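Local coordinates for protein alpha-amylase/trypsin inhibitor (Eleusine coracana, PDB 1B1U) that inhibits both trypsin-type serine proteases and alpha-amylase and may protect the ragi seed against hydrolytic enzymes of its own and of foreign origin, at residues E49-A53 against Y54-E58; A94-L97 against V98-V101. All blocks are in the same frame, centred on the assembly; numbering follows the deposited sequence.

Contact 1. Residues E49-A53 against Y54-E58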
ATOM      1  N   GLU A  49       5.396  -6.821  -4.004  1.00 24.06           N
ATOM      2  CA  GLU A  49       6.363  -7.912  -4.120  1.00 24.95           C
ATOM      3  C   GLU A  49       7.686  -7.378  -4.642  1.00 21.57           C
ATOM      4  O   GLU A  49       8.754  -7.693  -4.118  1.00 21.45           O
ATOM      5  CB  GLU A  49       5.827  -8.972  -5.094  1.00 32.54           C
ATOM      6  CG  GLU A  49       5.848 -10.404  -4.574  1.00 37.69           C
ATOM      7  CD  GLU A  49       4.715 -11.249  -5.142  1.00 43.86           C
ATOM      8  OE1 GLU A  49       4.694 -11.487  -6.370  1.00 46.19           O
ATOM      9  OE2 GLU A  49       3.843 -11.679  -4.356  1.00 48.76           O
ATOM     10  N   ALA A  50       7.587  -6.582  -5.700  1.00 20.84           N
ATOM     11  CA  ALA A  50       8.737  -5.966  -6.348  1.00 24.34           C
ATOM     12  C   ALA A  50       9.625  -5.343  -5.284  1.00 22.47           C
ATOM     13  O   ALA A  50      10.848  -5.502  -5.292  1.00 24.01           O
ATOM     14  CB  ALA A  50       8.259  -4.898  -7.333  1.00 22.09           C
ATOM     15  N   ILE A  51       8.979  -4.640  -4.364  1.00 21.15           N
ATOM     16  CA  ILE A  51       9.652  -3.981  -3.262  1.00 21.59           C
ATOM     17  C   ILE A  51      10.263  -5.047  -2.359  1.00 19.95           C
ATOM     18  O   ILE A  51       9.683  -6.114  -2.169  1.00 26.17           O
ATOM     19  CB  ILE A  51       8.642  -3.120  -2.436  1.00 18.90           C
ATOM     20  CG1 ILE A  51       8.039  -2.035  -3.324  1.00 14.38           C
ATOM     21  CG2 ILE A  51       9.330  -2.483  -1.233  1.00 16.07           C
ATOM     22  CD1 ILE A  51       6.839  -1.377  -2.710  1.00 19.07           C
ATOM     23  N   PRO A  52      11.456  -4.784  -1.817  1.00 16.94           N
ATOM     24  CA  PRO A  52      12.098  -5.755  -0.934  1.00 19.14           C
ATOM     25  C   PRO A  52      11.430  -5.864   0.436  1.00 19.81           C
ATOM     26  O   PRO A  52      10.816  -4.916   0.920  1.00 22.84           O
ATOM     27  CB  PRO A  52      13.537  -5.260  -0.838  1.00 21.34           C
ATOM     28  CG  PRO A  52      13.468  -3.816  -1.133  1.00 20.38           C
ATOM     29  CD  PRO A  52      12.298  -3.599  -2.045  1.00 21.78           C
ATOM     30  N   ALA A  53      11.572  -7.033   1.048  1.00 17.78           N
ATOM     31  CA  ALA A  53      11.011  -7.337   2.352  1.00 18.12           C
ATOM     32  C   ALA A  53      10.953  -6.179   3.341  1.00 21.16           C
ATOM     33  O   ALA A  53       9.891  -5.838   3.856  1.00 24.51           O
ATOM     34  CB  ALA A  53      11.795  -8.482   2.970  1.00 20.23           C
ATOM     35  N   TYR A  54      12.109  -5.589   3.617  1.00 24.34           N
ATOM     36  CA  TYR A  54      12.212  -4.498   4.580  1.00 22.94           C
ATOM     37  C   TYR A  54      11.565  -3.156   4.208  1.00 20.44           C
ATOM     38  O   TYR A  54      11.406  -2.293   5.067  1.00 25.41           O
ATOM     39  CB  TYR A  54      13.686  -4.286   4.942  1.00 27.34           C
ATOM     40  CG  TYR A  54      14.441  -3.436   3.955  1.00 27.77           C
ATOM     41  CD1 TYR A  54      14.482  -3.776   2.602  1.00 28.81           C
ATOM     42  CD2 TYR A  54      15.090  -2.276   4.365  1.00 30.15           C
ATOM     43  CE1 TYR A  54      15.143  -2.979   1.683  1.00 28.74           C
ATOM     44  CE2 TYR A  54      15.757  -1.467   3.454  1.00 29.54           C
ATOM     45  CZ  TYR A  54      15.778  -1.819   2.116  1.00 30.70           C
ATOM     46  OH  TYR A  54      16.394  -0.993   1.204  1.00 30.94           O
ATOM     47  N   CYS A  55      11.188  -2.966   2.951  1.00 19.11           N
ATOM     48  CA  CYS A  55      10.553  -1.714   2.566  1.00 17.77           C
ATOM     49  C   CYS A  55       9.036  -1.800   2.458  1.00 21.94           C
ATOM     50  O   CYS A  55       8.342  -0.783   2.555  1.00 22.92           O
ATOM     51  CB  CYS A  55      11.127  -1.223   1.245  1.00 24.38           C
ATOM     52  SG  CYS A  55      12.755  -0.442   1.458  1.00 24.57           S
ATOM     53  N   ARG A  56       8.532  -3.019   2.271  1.00 19.75           N
ATOM     54  CA  ARG A  56       7.102  -3.292   2.133  1.00 16.00           C
ATOM     55  C   ARG A  56       6.188  -2.556   3.119  1.00  6.64           C
ATOM     56  O   ARG A  56       5.280  -1.859   2.702  1.00  8.65           O
ATOM     57  CB  ARG A  56       6.853  -4.817   2.220  1.00 15.28           C
ATOM     58  CG  ARG A  56       6.764  -5.507   0.859  1.00 14.08           C
ATOM     59  CD  ARG A  56       7.038  -7.025   0.910  1.00  7.67           C
ATOM     60  NE  ARG A  56       7.462  -7.499  -0.404  1.00  9.96           N
ATOM     61  CZ  ARG A  56       8.118  -8.633  -0.643  1.00  6.48           C
ATOM     62  NH1 ARG A  56       8.447  -9.453   0.346  1.00  6.16           N
ATOM     63  NH2 ARG A  56       8.465  -8.934  -1.886  1.00  4.80           N
ATOM     64  N   CYS A  57       6.409  -2.726   4.417  1.00 10.90           N
ATOM     65  CA  CYS A  57       5.582  -2.049   5.429  1.00 15.18           C
ATOM     66  C   CYS A  57       5.648  -0.507   5.312  1.00 18.33           C
ATOM     67  O   CYS A  57       4.648   0.187   5.542  1.00 19.55           O
ATOM     68  CB  CYS A  57       6.034  -2.456   6.840  1.00 16.83           C
ATOM     69  SG  CYS A  57       5.486  -4.090   7.432  1.00 15.45           S
ATOM     70  N   GLU A  58       6.828   0.019   4.974  1.00 13.93           N
ATOM     71  CA  GLU A  58       7.016   1.467   4.828  1.00 13.11           C
ATOM     72  C   GLU A  58       6.251   1.948   3.613  1.00  9.24           C
ATOM     73  O   GLU A  58       5.595   2.985   3.656  1.00 10.51           O
ATOM     74  CB  GLU A  58       8.514   1.797   4.680  1.00 18.52           C
ATOM     75  CG  GLU A  58       8.863   3.270   4.384  1.00 17.29           C
ATOM     76  CD  GLU A  58       8.182   4.256   5.317  1.00 12.95           C
ATOM     77  OE1 GLU A  58       7.928   3.921   6.489  1.00 17.48           O
ATOM     78  OE2 GLU A  58       7.902   5.384   4.875  1.00 26.73           O
TER
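With chi2 at 159° and chi3 at -157°, R56 runs extended from CG to NE and reaches back along the chain to the end of the preceding helix, where its NH2 donates to the carbonyl oxygen of E49. The bond from R56 NH2 to E49 O is short, 2.6 Å, and its N-H...O angle is 144°; it lies in the carbonyl plane on a lone pair of E49 O and close to the guanidinium plane. The contact is therefore with backbone, and the carboxylate of E49 stays apart, E49 OE2 lying 5.9 Å from R56 NH2. Over one face of the guanidinium passes the P52-A53 peptide. Two further bonds of R56, from NE to L48 O and from NH1 to A106 O, fix its rotation.

In the turn itself P52 O accepts twice, from C55 N at 2.8 Å and from R56 N at 3.3 Å, which ties the link to the first turn of the next helix. I51 has CG2 anti to its backbone N, and this methyl presses on C55 CB at 3.3 Å, tighter than usual. P52 CG also meets Y54 CE1 at 3.4 Å, while C55 SG sits over one face of the tyrosine ring, toward its rim. The sharp bend thus joins helix 37-50 to helix 53-64, and disulfides from C55 to C6 and from C57 to C114 bind the start of the second helix to both terminal parts of the chain.

Contact 2. Residues A94-L97 against V98-V101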
ATOM      1  N   ALA A  94      -5.502  -1.300   4.540  1.00 15.16           N
ATOM      2  CA  ALA A  94      -4.157  -1.173   3.957  1.00 10.15           C
ATOM      3  C   ALA A  94      -3.023  -2.001   4.552  1.00  9.46           C
ATOM      4  O   ALA A  94      -2.395  -2.788   3.841  1.00  9.40           O
ATOM      5  CB  ALA A  94      -3.743   0.289   3.925  1.00 15.84           C
ATOM      6  N   PRO A  95      -2.714  -1.819   5.851  1.00 11.67           N
ATOM      7  CA  PRO A  95      -1.618  -2.621   6.429  1.00 11.55           C
ATOM      8  C   PRO A  95      -1.856  -4.146   6.423  1.00 12.74           C
ATOM      9  O   PRO A  95      -1.085  -4.909   7.006  1.00  8.58           O
ATOM     10  CB  PRO A  95      -1.469  -2.088   7.863  1.00  8.34           C
ATOM     11  CG  PRO A  95      -2.328  -0.872   7.949  1.00  6.65           C
ATOM     12  CD  PRO A  95      -3.322  -0.903   6.833  1.00  4.96           C
ATOM     13  N   LYS A  96      -2.926  -4.590   5.776  1.00 13.34           N
ATOM     14  CA  LYS A  96      -3.222  -6.013   5.741  1.00 18.12           C
ATOM     15  C   LYS A  96      -2.835  -6.562   4.376  1.00 17.98           C
ATOM     16  O   LYS A  96      -2.889  -7.766   4.144  1.00 22.71           O
ATOM     17  CB  LYS A  96      -4.718  -6.268   6.010  1.00 16.35           C
ATOM     18  CG  LYS A  96      -5.270  -5.682   7.313  1.00 11.68           C
ATOM     19  CD  LYS A  96      -4.720  -6.391   8.535  1.00 10.54           C
ATOM     20  CE  LYS A  96      -4.687  -5.464   9.757  1.00 17.14           C
ATOM     21  NZ  LYS A  96      -3.696  -5.875  10.806  1.00 15.16           N
ATOM     22  N   LEU A  97      -2.432  -5.671   3.477  1.00 13.45           N
ATOM     23  CA  LEU A  97      -2.049  -6.080   2.138  1.00 11.48           C
ATOM     24  C   LEU A  97      -0.922  -7.106   2.129  1.00 12.96           C
ATOM     25  O   LEU A  97      -0.709  -7.801   1.138  1.00 21.40           O
ATOM     26  CB  LEU A  97      -1.631  -4.861   1.313  1.00  9.64           C
ATOM     27  CG  LEU A  97      -2.698  -3.846   0.901  1.00 10.21           C
ATOM     28  CD1 LEU A  97      -1.993  -2.628   0.317  1.00  9.00           C
ATOM     29  CD2 LEU A  97      -3.661  -4.443  -0.123  1.00  9.99           C
ATOM     30  N   VAL A  98      -0.193  -7.216   3.228  1.00 11.02           N
ATOM     31  CA  VAL A  98       0.910  -8.156   3.270  1.00 11.39           C
ATOM     32  C   VAL A  98       0.535  -9.474   3.954  1.00 16.15           C
ATOM     33  O   VAL A  98       1.322 -10.417   3.972  1.00 13.65           O
ATOM     34  CB  VAL A  98       2.145  -7.542   3.986  1.00 13.50           C
ATOM     35  CG1 VAL A  98       2.422  -6.126   3.458  1.00  8.54           C
ATOM     36  CG2 VAL A  98       1.923  -7.520   5.481  1.00  4.37           C
ATOM     37  N   THR A  99      -0.666  -9.547   4.511  1.00 13.72           N
ATOM     38  CA  THR A  99      -1.086 -10.765   5.182  1.00 16.46           C
ATOM     39  C   THR A  99      -1.321 -11.927   4.217  1.00 10.91           C
ATOM     40  O   THR A  99      -1.607 -11.735   3.024  1.00  5.38           O
ATOM     41  CB  THR A  99      -2.364 -10.538   6.012  1.00 18.14           C
ATOM     42  OG1 THR A  99      -3.404 -10.030   5.165  1.00 20.93           O
ATOM     43  CG2 THR A  99      -2.089  -9.560   7.139  1.00 18.94           C
ATOM     44  N   GLU A 100      -1.188 -13.133   4.763  1.00 16.74           N
ATOM     45  CA  GLU A 100      -1.356 -14.377   4.017  1.00 21.77           C
ATOM     46  C   GLU A 100      -2.653 -14.392   3.211  1.00 21.77           C
ATOM     47  O   GLU A 100      -2.641 -14.664   2.012  1.00 19.40           O
ATOM     48  CB  GLU A 100      -1.293 -15.573   4.984  1.00 24.77           C
ATOM     49  CG  GLU A 100      -2.371 -16.639   4.792  1.00 32.68           C
ATOM     50  CD  GLU A 100      -2.071 -17.597   3.648  1.00 35.96           C
ATOM     51  OE1 GLU A 100      -1.298 -18.560   3.864  1.00 38.67           O
ATOM     52  OE2 GLU A 100      -2.615 -17.392   2.534  1.00 37.07           O
ATOM     53  N   VAL A 101      -3.767 -14.087   3.868  1.00 25.25           N
ATOM     54  CA  VAL A 101      -5.057 -14.070   3.193  1.00 25.47           C
ATOM     55  C   VAL A 101      -4.959 -13.116   2.026  1.00 28.74           C
ATOM     56  O   VAL A 101      -5.606 -13.304   0.994  1.00 33.85           O
ATOM     57  CB  VAL A 101      -6.181 -13.586   4.124  1.00 22.60           C
ATOM     58  CG1 VAL A 101      -5.594 -12.793   5.281  1.00 31.83           C
ATOM     59  CG2 VAL A 101      -7.169 -12.746   3.348  1.00 24.58           C
TER
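A type I beta turn from K96 to T99, reinforced by a side-chain bond, reverses the chain in the loop that follows helix 87-93 of this cereal trypsin/alpha-amylase inhibitor. Its backbone closure is the bond from T99 N to K96 O, with an N-H...O angle of 159°; the donor stands well above the carbonyl plane. The hydroxyl of T99 adds a second bond to the same oxygen, this one in the carbonyl plane and on a lone pair. One acceptor is thus gripped by the amide and the side chain of a single residue, from two different directions. The T99 hydroxyl lies between its own backbone N and carbonyl carbon, chi1 57°, and this torsion turns OG1 back to the lysine carbonyl. T99 CG2 also borders the turn, 4.0 Å from K96 CA. A valine in place of T99 would remove the hydroxyl and would probably leave K96 O with the amide as its sole partner within the turn, the residue being less firmly fixed in rotation.

Overlapping the start of the turn, the bond from L97 N to A94 O, 2.9 Å long, closes a 3-10 winding through P95 and K96. The two central residues of the turn, L97 and V98, are buried: L97 packs on Y23 and V24 of helix 19-29 and on L63 of helix 53-64, and V98 reaches L48 of helix 37-50. Their backbones also bond to C103 and L105, respectively, so the later part of the loop is held beside the turn. At its mouth the hydroxyl comes very close, with T99 OG1 2.5 Å from K96 O.

Contact 1 comes first along the chain and closes before contact 2 opens; their centres lie 12 Å apart and their nearest atoms about 5 Å, without touching. Both are local bends of the chain, one between helices 37-50 and 53-64, the other after helix 87-93. They share neighbours: residues 94-101 pack on helices 37-50 and 53-64, the pair that residues 49-58 connect. The segment from C103 to C114 also relates to both, through backbone bonds from the 96-99 turn, through the A106 carbonyl held by R56, and through the disulfide of C114 to C57 in the first part of helix 53-64. The two bends thereby border a common part of this compact, disulfide-linked inhibitor.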